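Local structure of catechol 1,2-dioxygenase (Burkholderia ambifaria, 5VXT) at residues 55-58 with 59-63. The protein probably catalyses the intradiol cleavage of catechol to cis,cis-muconate at an iron(III) centre, and binds phospholipid in its helical region. Sequence-based numbering, arbitrary orientation.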
loop_
_atom_site.group_PDB
_atom_site.type_symbol
_atom_site.label_atom_id
_atom_site.label_comp_id
_atom_site.label_asym_id
_atom_site.label_seq_id
_atom_site.Cartn_x
_atom_site.Cartn_y
_atom_site.Cartn_z
ATOM N N LEU B 55 7.719 6.798 -9.499
ATOM C CA LEU B 55 6.289 7.088 -9.473
ATOM C C LEU B 55 6.007 8.475 -10.037
ATOM O O LEU B 55 5.136 8.633 -10.896
ATOM C CB LEU B 55 5.741 6.984 -8.049
ATOM C CG LEU B 55 4.269 7.381 -7.880
ATOM C CD1 LEU B 55 3.300 6.524 -8.759
ATOM C CD2 LEU B 55 3.891 7.334 -6.398
ATOM N N PHE B 56 6.733 9.491 -9.555
ATOM C CA PHE B 56 6.547 10.846 -10.086
ATOM C C PHE B 56 6.734 10.884 -11.598
ATOM O O PHE B 56 5.973 11.557 -12.310
ATOM C CB PHE B 56 7.517 11.838 -9.432
ATOM C CG PHE B 56 7.146 12.245 -8.028
ATOM C CD1 PHE B 56 6.206 11.536 -7.300
ATOM C CD2 PHE B 56 7.779 13.319 -7.426
ATOM C CE1 PHE B 56 5.897 11.902 -5.996
ATOM C CE2 PHE B 56 7.470 13.690 -6.119
ATOM C CZ PHE B 56 6.528 12.977 -5.409
ATOM N N LYS B 57 7.753 10.184 -12.105
ATOM C CA LYS B 57 8.022 10.208 -13.538
ATOM C C LYS B 57 6.917 9.508 -14.312
ATOM O O LYS B 57 6.542 9.952 -15.402
ATOM C CB LYS B 57 9.372 9.560 -13.832
ATOM C CG LYS B 57 9.735 9.469 -15.303
ATOM C CD LYS B 57 9.945 10.856 -15.908
ATOM C CE LYS B 57 10.450 10.787 -17.349
ATOM N NZ LYS B 57 10.828 12.136 -17.874
ATOM N N ALA B 58 6.394 8.403 -13.765
ATOM C CA ALA B 58 5.298 7.698 -14.422
ATOM C C ALA B 58 4.021 8.536 -14.431
ATOM O O ALA B 58 3.259 8.491 -15.404
ATOM C CB ALA B 58 5.063 6.350 -13.733
ATOM N N ILE B 59 3.762 9.286 -13.353
ATOM C CA ILE B 59 2.624 10.206 -13.338
ATOM C C ILE B 59 2.782 11.257 -14.430
ATOM O O ILE B 59 1.828 11.574 -15.159
ATOM C CB ILE B 59 2.477 10.846 -11.940
ATOM C CG1 ILE B 59 1.983 9.800 -10.933
ATOM C CG2 ILE B 59 1.533 12.063 -11.971
ATOM C CD1 ILE B 59 2.154 10.214 -9.486
ATOM N N ASP B 60 3.990 11.810 -14.566
ATOM C CA ASP B 60 4.262 12.777 -15.628
ATOM C C ASP B 60 4.043 12.152 -17.004
ATOM O O ASP B 60 3.313 12.703 -17.841
ATOM C CB ASP B 60 5.697 13.296 -15.481
ATOM C CG ASP B 60 5.836 14.791 -15.730
ATOM O OD1 ASP B 60 6.890 15.177 -16.270
ATOM O OD2 ASP B 60 4.919 15.584 -15.397
ATOM N N ASP B 61 4.623 10.967 -17.236
ATOM C CA ASP B 61 4.627 10.382 -18.578
ATOM C C ASP B 61 3.225 9.993 -19.026
ATOM O O ASP B 61 2.837 10.240 -20.175
ATOM C CB ASP B 61 5.543 9.159 -18.630
ATOM C CG ASP B 61 7.020 9.522 -18.643
ATOM O OD1 ASP B 61 7.362 10.702 -18.855
ATOM O OD2 ASP B 61 7.847 8.610 -18.438
ATOM N N LEU B 62 2.461 9.352 -18.146
ATOM C CA LEU B 62 1.131 8.867 -18.486
ATOM C C LEU B 62 0.030 9.862 -18.141
ATOM O O LEU B 62 -1.149 9.547 -18.353
ATOM C CB LEU B 62 0.861 7.533 -17.781
ATOM C CG LEU B 62 1.808 6.378 -18.139
ATOM C CD1 LEU B 62 1.417 5.095 -17.405
ATOM C CD2 LEU B 62 1.818 6.165 -19.641
ATOM N N ASP B 63 0.387 11.044 -17.628
ATOM C CA ASP B 63 -0.562 12.061 -17.166
ATOM C C ASP B 63 -1.594 11.452 -16.221
ATOM O O ASP B 63 -2.804 11.537 -16.431
ATOM C CB ASP B 63 -1.258 12.753 -18.337
ATOM C CG ASP B 63 -1.836 14.103 -17.948
ATOM O OD1 ASP B 63 -2.519 14.717 -18.789
ATOM O OD2 ASP B 63 -1.594 14.559 -16.802
HETATM O O HOH W 1 8.403 13.420 -17.738
#
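From Ile59 N to Leu55 O (2.9 Å) through Leu62 N to Ala58 O (3.0 Å), four successive i-to-i+4 bonds carry regular alpha-helix through the last two turns of helix 42-62. Side chains four residues apart are thereby brought together on its surface. On the apolar face, the far end of Ile59 reaches back over the preceding turn, its CD1 lying 3.9 Å from Leu55 CG and equally near Leu55 CD1. CG1 of Ile59 stands beside its own backbone N (chi1 -71°), and the extended chi2 carries the delta carbon on to the leucine. Leu55 also touches bound phosphatidylethanolamine, and Ile59 packs on Leu94 of the second subunit.

The polar face pairs Lys57 with Asp61. The lysine chain bends at chi2 (66°) and runs past the carboxylate, so that CE, 3.4 Å from Asp61 OD1, approaches more closely than the ammonium group does. The salt bridge from Lys57 NZ to Asp61 OD1 is accordingly long, at 3.9 Å. A water spans the separation: it accepts from Lys57 NZ at 2.7 Å and donates to OD1 of both Asp60 and Asp61, joining the three side chains. Asp60 OD1 further accepts from the backbone N of Val13 and Phe14, tying the N-terminal segment to the helix. Arg101 of the second subunit forms salt bridges with OD2 of Asp60 and of Asp63, and Arg50 of that subunit with OD2 of Asp61; these arginines would be expected to favour the ionised carboxylates.

At Asp63 the chain turns to positive phi (50°), and its N makes a weak 3.4 Å bond to Asp60 O, one of two bonds back into the last turn. The helix thus finishes in a Schellman motif, set into the subunit interface of the N-terminal helical domain typical of intradiol catechol dioxygenases.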